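Local coordinates for protein sorbitol-6-phosphate dehydrogenase (Erwinia amylovora CFBP1430, PDB 5O3Z) that probably catalyses the NAD(H)-dependent interconversion of sorbitol 6-phosphate and fructose 6-phosphate, as a member of the short-chain dehydrogenase/reductase family, at residues 37-40 with 41-44; 67-70 with 71-75; 110-113 with 114-118; 150-153 with 154-157; 228-231 with 232-235. One frame throughout, in Å; residues are numbered along the deposited sequence.

Interaction 1 (37-40 with 41-44)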
loop_
_atom_site.group_PDB
_atom_site.type_symbol
_atom_site.label_atom_id
_atom_site.label_comp_id
_atom_site.label_asym_id
_atom_site.label_seq_id
_atom_site.Cartn_x
_atom_site.Cartn_y
_atom_site.Cartn_z
ATOM N N ASP A 37 24.836 -2.970 -23.372
ATOM C CA ASP A 37 24.607 -4.351 -23.028
ATOM C C ASP A 37 25.883 -5.155 -22.699
ATOM O O ASP A 37 26.993 -4.822 -23.135
ATOM C CB ASP A 37 23.826 -4.998 -24.177
ATOM C CG ASP A 37 23.059 -6.208 -23.761
ATOM O OD1 ASP A 37 23.683 -7.310 -23.852
ATOM O OD2 ASP A 37 21.822 -6.066 -23.363
ATOM N N LEU A 38 25.722 -6.221 -21.931
ATOM C CA LEU A 38 26.883 -7.070 -21.565
ATOM C C LEU A 38 27.460 -7.640 -22.881
ATOM O O LEU A 38 28.681 -7.722 -23.028
ATOM C CB LEU A 38 26.496 -8.176 -20.579
ATOM C CG LEU A 38 27.526 -9.017 -19.775
ATOM C CD1 LEU A 38 28.371 -8.193 -18.836
ATOM C CD2 LEU A 38 26.800 -10.070 -18.934
ATOM N N ASN A 39 26.570 -7.971 -23.831
ATOM C CA ASN A 39 26.946 -8.440 -25.152
ATOM C C ASN A 39 27.060 -7.303 -26.150
ATOM O O ASN A 39 26.049 -6.864 -26.718
ATOM C CB ASN A 39 25.961 -9.482 -25.664
ATOM C CG ASN A 39 26.445 -10.143 -26.939
ATOM O OD1 ASN A 39 27.045 -9.522 -27.787
ATOM N ND2 ASN A 39 26.154 -11.397 -27.071
ATOM N N GLU A 40 28.294 -6.832 -26.347
ATOM C CA GLU A 40 28.576 -5.659 -27.141
ATOM C C GLU A 40 28.195 -5.838 -28.616
ATOM O O GLU A 40 27.754 -4.879 -29.255
ATOM C CB GLU A 40 30.042 -5.297 -27.063
ATOM C CG GLU A 40 30.312 -3.840 -27.448
ATOM C CD GLU A 40 31.807 -3.528 -27.562
ATOM O OE1 GLU A 40 32.639 -4.280 -27.031
ATOM O OE2 GLU A 40 32.167 -2.503 -28.178
ATOM N N SER A 41 28.265 -7.061 -29.120
ATOM C CA SER A 41 27.949 -7.280 -30.533
ATOM C C SER A 41 26.416 -7.147 -30.730
ATOM O O SER A 41 26.001 -6.558 -31.718
ATOM C CB SER A 41 28.479 -8.590 -31.081
ATOM O OG SER A 41 27.627 -9.644 -30.763
ATOM N N ASN A 42 25.629 -7.691 -29.791
ATOM C CA ASN A 42 24.193 -7.466 -29.736
ATOM C C ASN A 42 23.885 -6.009 -29.667
ATOM O O ASN A 42 23.062 -5.534 -30.449
ATOM C CB ASN A 42 23.575 -8.175 -28.553
ATOM C CG ASN A 42 23.449 -9.633 -28.780
ATOM O OD1 ASN A 42 23.843 -10.137 -29.838
ATOM N ND2 ASN A 42 22.944 -10.343 -27.796
ATOM N N ALA A 43 24.519 -5.274 -28.764
ATOM C CA ALA A 43 24.299 -3.851 -28.715
ATOM C C ALA A 43 24.565 -3.162 -30.080
ATOM O O ALA A 43 23.719 -2.371 -30.564
ATOM C CB ALA A 43 25.101 -3.170 -27.606
ATOM N N ASN A 44 25.735 -3.434 -30.668
ATOM C CA ASN A 44 26.130 -2.807 -31.969
ATOM C C ASN A 44 25.247 -3.110 -33.148
ATOM O O ASN A 44 24.978 -2.196 -33.940
ATOM C CB ASN A 44 27.565 -3.168 -32.313
ATOM C CG ASN A 44 28.551 -2.474 -31.402
ATOM O OD1 ASN A 44 28.529 -1.258 -31.246
ATOM N ND2 ASN A 44 29.428 -3.241 -30.793
#
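N39 and N42 face each other with their amides stacked almost parallel, the planes only 8° apart, while N39 also serves as N-cap of the helix that carries N42. From the base of its side chain outward, N39 first lays CB beside N42, 3.8 Å from ND2 of that residue. Its CG then lies over the partner amide, 3.6 Å from N42 CG. At the branch the two ends do different work. OD1 takes the hydroxyl of S41, with N39 OD1 to S41 OG at 3.0 Å, and the backbone N of N42 at 3.1 Å from N39 OD1. The latter bond is straight (175°), although the donor stands well above the carbonyl plane; S41 N adds a weak third bond. ND2 belongs to the stacked face instead, 3.5 Å from N42 ND2, where two donors meet without bonding. With CG anti to the backbone N (chi1 -171°), the amide reaches forward to the first helical turn. Just upstream, D37 OD1 accepts from N39 N at 3.0 Å in an Asx turn, and D37 OD2 accepts from G15 N. The cap thus joins strand 32-37 to helix 40-54, beside strand 59-63, whose K63 reaches L38 O.

Interaction 2 (67-70 with 71-75)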
loop_
_atom_site.group_PDB
_atom_site.type_symbol
_atom_site.label_atom_id
_atom_site.label_comp_id
_atom_site.label_asym_id
_atom_site.label_seq_id
_atom_site.Cartn_x
_atom_site.Cartn_y
_atom_site.Cartn_z
ATOM N N THR A 67 26.909 -4.325 -13.109
ATOM C CA THR A 67 27.293 -4.687 -11.742
ATOM C C THR A 67 28.689 -4.181 -11.398
ATOM O O THR A 67 29.083 -4.212 -10.232
ATOM C CB THR A 67 27.281 -6.226 -11.524
ATOM O OG1 THR A 67 28.345 -6.818 -12.246
ATOM C CG2 THR A 67 25.958 -6.890 -11.986
ATOM N N ASP A 68 29.422 -3.655 -12.391
ATOM C CA ASP A 68 30.826 -3.172 -12.199
ATOM C C ASP A 68 30.911 -1.663 -12.286
ATOM O O ASP A 68 30.589 -1.105 -13.307
ATOM C CB ASP A 68 31.719 -3.870 -13.241
ATOM C CG ASP A 68 33.193 -3.407 -13.192
ATOM O OD1 ASP A 68 33.542 -2.311 -13.708
ATOM O OD2 ASP A 68 34.002 -4.190 -12.672
ATOM N N GLU A 69 31.392 -0.990 -11.230
ATOM C CA GLU A 69 31.469 0.466 -11.164
ATOM C C GLU A 69 32.348 1.138 -12.251
ATOM O O GLU A 69 32.019 2.210 -12.770
ATOM C CB GLU A 69 31.987 0.892 -9.788
ATOM C CG GLU A 69 32.091 2.383 -9.573
ATOM C CD GLU A 69 32.421 2.761 -8.120
ATOM O OE1 GLU A 69 33.199 2.020 -7.473
ATOM O OE2 GLU A 69 31.942 3.816 -7.654
ATOM N N ALA A 70 33.462 0.495 -12.591
ATOM C CA ALA A 70 34.365 1.052 -13.618
ATOM C C ALA A 70 33.719 0.958 -15.025
ATOM O O ALA A 70 33.845 1.830 -15.832
ATOM C CB ALA A 70 35.672 0.273 -13.602
ATOM N N SER A 71 33.077 -0.153 -15.303
ATOM C CA SER A 71 32.358 -0.333 -16.534
ATOM C C SER A 71 31.157 0.637 -16.683
ATOM O O SER A 71 30.941 1.248 -17.748
ATOM C CB SER A 71 31.960 -1.811 -16.637
ATOM O OG SER A 71 31.092 -2.037 -17.717
ATOM N N VAL A 72 30.396 0.876 -15.601
ATOM C CA VAL A 72 29.328 1.910 -15.665
ATOM C C VAL A 72 29.871 3.313 -15.824
ATOM O O VAL A 72 29.350 4.111 -16.605
ATOM C CB VAL A 72 28.364 1.825 -14.399
ATOM C CG1 VAL A 72 27.220 2.840 -14.517
ATOM C CG2 VAL A 72 27.836 0.404 -14.249
ATOM N N GLU A 73 30.920 3.662 -15.083
ATOM C CA GLU A 73 31.419 5.010 -15.172
ATOM C C GLU A 73 31.977 5.261 -16.570
ATOM O O GLU A 73 31.821 6.339 -17.078
ATOM C CB GLU A 73 32.474 5.273 -14.118
ATOM C CG GLU A 73 31.907 5.390 -12.718
ATOM C CD GLU A 73 32.989 5.216 -11.671
ATOM O OE1 GLU A 73 34.116 4.770 -12.041
ATOM O OE2 GLU A 73 32.711 5.553 -10.506
ATOM N N ALA A 74 32.519 4.231 -17.222
ATOM C CA ALA A 74 33.053 4.416 -18.583
ATOM C C ALA A 74 31.916 4.541 -19.592
ATOM O O ALA A 74 32.024 5.298 -20.585
ATOM C CB ALA A 74 34.015 3.286 -18.988
ATOM N N LEU A 75 30.828 3.802 -19.360
ATOM C CA LEU A 75 29.652 3.884 -20.237
ATOM C C LEU A 75 29.122 5.267 -20.263
ATOM O O LEU A 75 28.861 5.823 -21.333
ATOM C CB LEU A 75 28.558 2.896 -19.818
ATOM C CG LEU A 75 27.220 2.929 -20.586
ATOM C CD1 LEU A 75 27.363 2.235 -21.915
ATOM C CD2 LEU A 75 26.107 2.333 -19.741
#
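S71 meets the cap residue D68 at the first turn of helix 69-83, and S71, A70 and E69 carry most of this local contact. The backbone N of S71 donates to D68 OD1 at 2.7 Å, a short and fairly straight bond (163°) that arrives close to the carboxylate's C-O direction. S71 CB rests 3.4 Å from the same D68 OD1, so one oxygen both caps and packs. D68 is able to do this because its CG lies opposite the backbone N (chi1 177°), turning the carboxylate along the helix start. The S71 hydroxyl looks elsewhere, to the backbone N of D65. A70 contributes chiefly through its carbonyl: A70 O accepts A74 N at 3.1 Å and lies 3.5 Å from A74 CB. On another side of the helix E69 and E73, one turn apart, send their extended chains past each other with carboxylate planes 37° apart. E73 OE2 touches the aliphatic E69 CG at 3.4 Å and also comes within 3.4 Å of E69 OE2. Two like charges would probably repel here, but R125 forms a salt bridge with E69 OE2 and a long, weak ion pair with E73. Around this turn, T67 packs on Q114 and V115, and V72 on C123, all three on helix 106-133; E69 packs on L106 of a second subunit, and S71 and L75 lie on V64, just after strand 59-63.

Interaction 3 (110-113 with 114-118)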
loop_
_atom_site.group_PDB
_atom_site.type_symbol
_atom_site.label_atom_id
_atom_site.label_comp_id
_atom_site.label_asym_id
_atom_site.label_seq_id
_atom_site.Cartn_x
_atom_site.Cartn_y
_atom_site.Cartn_z
ATOM N N ASP A 110 22.849 -13.213 -3.815
ATOM C CA ASP A 110 23.806 -12.163 -4.104
ATOM C C ASP A 110 23.771 -11.617 -5.530
ATOM O O ASP A 110 23.823 -10.391 -5.706
ATOM C CB ASP A 110 25.241 -12.609 -3.795
ATOM C CG ASP A 110 25.703 -12.169 -2.407
ATOM O OD1 ASP A 110 25.598 -10.960 -2.058
ATOM O OD2 ASP A 110 26.180 -13.050 -1.666
ATOM N N LEU A 111 23.748 -12.518 -6.518
ATOM C CA LEU A 111 23.681 -12.123 -7.921
ATOM C C LEU A 111 22.397 -11.326 -8.180
ATOM O O LEU A 111 22.416 -10.230 -8.690
ATOM C CB LEU A 111 23.745 -13.375 -8.798
ATOM C CG LEU A 111 23.997 -13.185 -10.311
ATOM C CD1 LEU A 111 25.277 -12.405 -10.637
ATOM C CD2 LEU A 111 24.023 -14.576 -10.941
ATOM N N SER A 112 21.273 -11.859 -7.727
ATOM C CA SER A 112 20.018 -11.066 -7.816
ATOM C C SER A 112 20.189 -9.642 -7.341
ATOM O O SER A 112 19.786 -8.707 -8.055
ATOM C CB SER A 112 18.842 -11.745 -7.100
ATOM O OG SER A 112 17.663 -10.924 -7.299
ATOM N N LEU A 113 20.866 -9.429 -6.204
ATOM C CA LEU A 113 21.074 -8.069 -5.689
ATOM C C LEU A 113 21.972 -7.222 -6.599
ATOM O O LEU A 113 21.730 -6.029 -6.820
ATOM C CB LEU A 113 21.636 -8.075 -4.262
ATOM C CG LEU A 113 20.762 -8.792 -3.211
ATOM C CD1 LEU A 113 21.407 -8.685 -1.834
ATOM C CD2 LEU A 113 19.351 -8.264 -3.172
ATOM N N GLN A 114 22.994 -7.850 -7.162
ATOM C CA GLN A 114 23.947 -7.111 -8.014
ATOM C C GLN A 114 23.240 -6.614 -9.303
ATOM O O GLN A 114 23.260 -5.451 -9.614
ATOM C CB GLN A 114 25.179 -8.021 -8.337
ATOM C CG GLN A 114 26.196 -8.189 -7.192
ATOM C CD GLN A 114 26.707 -6.856 -6.618
ATOM O OE1 GLN A 114 26.989 -5.919 -7.348
ATOM N NE2 GLN A 114 26.816 -6.768 -5.297
ATOM N N VAL A 115 22.600 -7.528 -9.997
ATOM C CA VAL A 115 21.992 -7.291 -11.301
ATOM C C VAL A 115 20.735 -6.410 -11.120
ATOM O O VAL A 115 20.593 -5.400 -11.802
ATOM C CB VAL A 115 21.687 -8.615 -12.020
ATOM C CG1 VAL A 115 20.961 -8.374 -13.344
ATOM C CG2 VAL A 115 22.986 -9.367 -12.318
ATOM N N ASN A 116 19.891 -6.742 -10.136
ATOM C CA ASN A 116 18.619 -6.049 -10.024
ATOM C C ASN A 116 18.658 -4.764 -9.297
ATOM O O ASN A 116 17.800 -3.910 -9.528
ATOM C CB ASN A 116 17.617 -6.932 -9.401
ATOM C CG ASN A 116 17.151 -7.948 -10.344
ATOM O OD1 ASN A 116 16.577 -7.570 -11.387
ATOM N ND2 ASN A 116 17.396 -9.239 -10.052
ATOM N N LEU A 117 19.654 -4.598 -8.422
ATOM C CA LEU A 117 19.672 -3.498 -7.526
ATOM C C LEU A 117 20.908 -2.669 -7.605
ATOM O O LEU A 117 20.799 -1.489 -7.792
ATOM C CB LEU A 117 19.406 -3.986 -6.081
ATOM C CG LEU A 117 19.093 -3.029 -4.943
ATOM C CD1 LEU A 117 17.998 -2.056 -5.378
ATOM C CD2 LEU A 117 18.645 -3.896 -3.756
ATOM N N VAL A 118 22.109 -3.242 -7.431
ATOM C CA VAL A 118 23.301 -2.420 -7.439
ATOM C C VAL A 118 23.533 -1.787 -8.855
ATOM O O VAL A 118 23.956 -0.636 -8.983
ATOM C CB VAL A 118 24.526 -3.246 -6.996
ATOM C CG1 VAL A 118 25.824 -2.546 -7.336
ATOM C CG2 VAL A 118 24.431 -3.579 -5.519
#
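L113 O accepts from two backbone donors, L117 N at 3.0 Å and V118 N at 2.9 Å, as the regular alpha-helical ladder gives way to a wider pi-type turn at 114-118. This turn widens the long helix 106-133 locally, within the Rossmann-like SDR fold, at the place where classical family members carry a helix-disturbing asparagine; N116 is consistent with that role. The forked bond is uneven: V118 N arrives nearly straight onto the carbonyl, whereas L117 N stands above its plane. L111 and V115 run side by side, L111 CD1 reaching V115 CG2 at 4.2 Å. L113 and L117 approach more loosely, CD2 of L113 lying 4.5 Å from CD2 of L117; both pack on a second subunit, where each finds the other's counterpart. Toward helix 156-176, S112 and N116 lie on A161, and N116 OD1 makes a weak hydrogen bond with K162 NZ. N116 CG lies beside its own backbone N (chi1 -75°), which brings the amide back over the preceding turn. There S112 O is gripped from opposite faces by N116 N at 2.9 Å and N116 ND2 at 3.2 Å, and the same N116 ND2 donates to S112 OG, also at 3.2 Å.

Interaction 4 (150-153 with 154-157)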
loop_
_atom_site.group_PDB
_atom_site.type_symbol
_atom_site.label_atom_id
_atom_site.label_comp_id
_atom_site.label_asym_id
_atom_site.label_seq_id
_atom_site.Cartn_x
_atom_site.Cartn_y
_atom_site.Cartn_z
ATOM N N VAL A 150 4.293 -7.696 -4.476
ATOM C CA VAL A 150 3.955 -8.883 -3.710
ATOM C C VAL A 150 5.091 -9.908 -3.769
ATOM O O VAL A 150 5.579 -10.286 -4.836
ATOM C CB VAL A 150 2.654 -9.535 -4.208
ATOM C CG1 VAL A 150 1.593 -8.541 -4.134
ATOM C CG2 VAL A 150 2.677 -9.935 -5.631
ATOM N N GLY A 151 5.490 -10.381 -2.590
ATOM C CA GLY A 151 6.557 -11.324 -2.439
ATOM C C GLY A 151 6.185 -12.625 -3.154
ATOM O O GLY A 151 5.012 -12.891 -3.386
ATOM N N SER A 152 7.192 -13.340 -3.616
ATOM C CA SER A 152 7.013 -14.500 -4.511
ATOM C C SER A 152 7.519 -15.711 -3.794
ATOM O O SER A 152 8.591 -15.695 -3.185
ATOM C CB SER A 152 7.742 -14.270 -5.846
ATOM O OG SER A 152 7.597 -15.432 -6.665
ATOM N N LYS A 153 6.672 -16.719 -3.740
ATOM C CA LYS A 153 6.981 -17.993 -3.155
ATOM C C LYS A 153 8.127 -18.583 -3.961
ATOM O O LYS A 153 8.104 -18.462 -5.169
ATOM C CB LYS A 153 5.749 -18.889 -3.236
ATOM C CG LYS A 153 5.882 -20.212 -2.514
ATOM C CD LYS A 153 4.556 -20.928 -2.406
ATOM C CE LYS A 153 4.692 -22.043 -1.415
ATOM N NZ LYS A 153 3.505 -22.953 -1.403
ATOM N N HIS A 154 9.158 -19.099 -3.302
ATOM C CA HIS A 154 10.374 -19.678 -3.959
ATOM C C HIS A 154 11.239 -18.688 -4.747
ATOM O O HIS A 154 12.107 -19.070 -5.483
ATOM C CB HIS A 154 10.010 -20.914 -4.810
ATOM C CG HIS A 154 9.312 -21.990 -4.025
ATOM N ND1 HIS A 154 8.761 -23.123 -4.601
ATOM C CD2 HIS A 154 9.091 -22.112 -2.691
ATOM C CE1 HIS A 154 8.227 -23.889 -3.664
ATOM N NE2 HIS A 154 8.431 -23.308 -2.492
ATOM N N ASN A 155 11.021 -17.404 -4.555
ATOM C CA ASN A 155 11.702 -16.418 -5.312
ATOM C C ASN A 155 12.187 -15.305 -4.457
ATOM O O ASN A 155 12.161 -14.157 -4.871
ATOM C CB ASN A 155 10.755 -15.918 -6.403
ATOM C CG ASN A 155 10.726 -16.845 -7.593
ATOM O OD1 ASN A 155 11.670 -16.846 -8.380
ATOM N ND2 ASN A 155 9.678 -17.681 -7.700
ATOM N N SER A 156 12.693 -15.665 -3.279
ATOM C CA SER A 156 13.182 -14.694 -2.302
ATOM C C SER A 156 14.199 -13.689 -2.824
ATOM O O SER A 156 14.118 -12.499 -2.501
ATOM C CB SER A 156 13.675 -15.420 -1.031
ATOM O OG SER A 156 14.902 -16.113 -1.252
ATOM N N GLY A 157 15.177 -14.170 -3.615
ATOM C CA GLY A 157 16.212 -13.319 -4.133
ATOM C C GLY A 157 15.689 -12.258 -5.062
ATOM O O GLY A 157 16.006 -11.055 -4.963
#
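S152 and N155 close a tight turn through a backbone bond, and the N155 amide adds bonds within it. In the backbone, N155 N donates to S152 O at 3.3 Å, a rather long bond whose donor stands above the carbonyl plane. In the side chains, N155 ND2 bonds to K153 O at 3.1 Å and, weakly, to S152 OG. With N155 CG beside its own backbone N (chi1 -81°), the amide lies across the turn, within reach of both acceptors; its CB meanwhile packs 3.2 Å from S152 OG. The apolar part is a CH-pi contact: K153 runs extended alongside H154, and K153 CG sits 4.0 Å from the centroid of the H154 ring, over one face but displaced toward the rim. A third group of bonds leaves the chain. A second subunit supplies D175 OD1 to H154 N, S171 OG to S152 O and Q170 OE1 to G151 N, while K153 packs on D175 of that subunit. The segment from S152 to N155 is a type II beta turn, with H154 taking the positive phi (65°) that its third position requires; it leads directly into helix 156-176, whose start carries the YxxxK sequence characteristic of short-chain dehydrogenases.

Interaction 5 (228-231 with 232-235)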
loop_
_atom_site.group_PDB
_atom_site.type_symbol
_atom_site.label_atom_id
_atom_site.label_comp_id
_atom_site.label_asym_id
_atom_site.label_seq_id
_atom_site.Cartn_x
_atom_site.Cartn_y
_atom_site.Cartn_z
ATOM N N GLY A 228 -1.771 -11.919 -21.001
ATOM C CA GLY A 228 -0.422 -11.696 -20.488
ATOM C C GLY A 228 0.107 -10.324 -20.808
ATOM O O GLY A 228 -0.502 -9.560 -21.574
ATOM N N CYS A 229 1.228 -9.938 -20.224
ATOM C CA CYS A 229 1.744 -8.605 -20.490
ATOM C C CYS A 229 2.491 -8.640 -21.810
ATOM O O CYS A 229 3.271 -9.527 -22.064
ATOM C CB CYS A 229 2.652 -8.090 -19.364
ATOM S SG CYS A 229 3.299 -6.418 -19.531
ATOM N N ASP A 230 2.329 -7.652 -22.636
ATOM C CA ASP A 230 3.188 -7.665 -23.809
ATOM C C ASP A 230 4.109 -6.465 -23.904
ATOM O O ASP A 230 4.012 -5.489 -23.156
ATOM C CB ASP A 230 2.368 -8.003 -25.088
ATOM C CG ASP A 230 1.498 -6.846 -25.569
ATOM O OD1 ASP A 230 1.694 -5.719 -25.075
ATOM O OD2 ASP A 230 0.642 -7.050 -26.485
ATOM N N TYR A 231 5.060 -6.541 -24.825
ATOM C CA TYR A 231 6.139 -5.555 -24.842
ATOM C C TYR A 231 5.626 -4.195 -25.176
ATOM O O TYR A 231 6.193 -3.145 -24.768
ATOM C CB TYR A 231 7.259 -5.953 -25.858
ATOM C CG TYR A 231 8.106 -7.206 -25.595
ATOM C CD1 TYR A 231 8.404 -7.662 -24.298
ATOM C CD2 TYR A 231 8.676 -7.888 -26.653
ATOM C CE1 TYR A 231 9.227 -8.767 -24.100
ATOM C CE2 TYR A 231 9.490 -9.000 -26.458
ATOM C CZ TYR A 231 9.756 -9.439 -25.179
ATOM O OH TYR A 231 10.561 -10.534 -24.993
ATOM N N GLN A 232 4.568 -4.158 -25.986
ATOM C CA GLN A 232 4.004 -2.871 -26.370
ATOM C C GLN A 232 3.340 -2.140 -25.180
ATOM O O GLN A 232 3.416 -0.926 -25.061
ATOM C CB GLN A 232 3.019 -3.037 -27.560
ATOM C CG GLN A 232 2.488 -1.718 -28.093
ATOM C CD GLN A 232 3.532 -0.948 -28.847
ATOM O OE1 GLN A 232 4.216 -1.529 -29.692
ATOM N NE2 GLN A 232 3.679 0.288 -28.567
ATOM N N ASP A 233 2.715 -2.888 -24.285
ATOM C CA ASP A 233 2.156 -2.241 -23.044
ATOM C C ASP A 233 3.262 -1.575 -22.272
ATOM O O ASP A 233 3.154 -0.497 -21.839
ATOM C CB ASP A 233 1.499 -3.275 -22.147
ATOM C CG ASP A 233 0.458 -4.069 -22.830
ATOM O OD1 ASP A 233 -0.422 -3.470 -23.504
ATOM O OD2 ASP A 233 0.513 -5.278 -22.677
ATOM N N VAL A 234 4.398 -2.242 -22.180
ATOM C CA VAL A 234 5.527 -1.670 -21.489
ATOM C C VAL A 234 5.974 -0.364 -22.092
ATOM O O VAL A 234 6.121 0.663 -21.416
ATOM C CB VAL A 234 6.700 -2.679 -21.412
ATOM C CG1 VAL A 234 7.874 -2.082 -20.650
ATOM C CG2 VAL A 234 6.276 -3.964 -20.715
ATOM N N LEU A 235 6.232 -0.422 -23.410
ATOM C CA LEU A 235 6.597 0.732 -24.198
ATOM C C LEU A 235 5.651 1.896 -24.025
ATOM O O LEU A 235 6.080 3.008 -23.759
ATOM C CB LEU A 235 6.741 0.281 -25.677
ATOM C CG LEU A 235 7.221 1.322 -26.694
ATOM C CD1 LEU A 235 8.582 1.895 -26.323
ATOM C CD2 LEU A 235 7.286 0.672 -28.074
#
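D230 and D233 cross at about a right angle, yet their carboxylate planes lie only 18° apart, and each acid caps the backbone of the other. D233 N donates to D230 OD1 at 3.1 Å, coming in almost in line with the C-O bond; in return D230 N donates to D233 OD2 at 3.0 Å, on the anti side of the carboxylate. The pair is a capping box, with D230 as N-cap. D230 CG sits between its backbone N and carbonyl carbon (chi1 75°), which swings OD1 over the helix start. One consequence is electrostatic: D230 OD1 and D233 OD2 are only 2.7 Å apart, and two such acceptors would be expected to raise the proton affinity of the pair, perhaps offset in part by the amides at the helix start. Beside the box, C229 SG meets V234 CG2 at 4.0 Å. The Y231 ring meets that of F21, and its OH makes a weak hydrogen bond with S194 OG. C229 and D233 also pack on Y248 of a third subunit. Within the chain, the start of helix 231-242 packs through Y231 on helices 17-28 and 195-199, and through C229 and D233 on V256 of strand 253-256.

How the interactions relate
Four of the five interactions lie at or near helix starts, whereas interaction 3 lies within a helix. Interactions 2 and 3 touch where T67 CG2 packs 3.8 Å from Q114 C; interactions 3 and 4 meet through a probable, weak hydrogen bond from S112 OG to G157 O at 2.9 Å, and both adjoin the second subunit. Interaction 1 approaches interaction 2 to about 6 Å between nearest atoms without touching. Interaction 5 stands apart, across the chain's centre from interactions 2 and 3, with centres about 29 and 24 Å away. By family resemblance, interaction 1 probably borders the cofactor site, while interactions 3 and 4 flank the likely catalytic region.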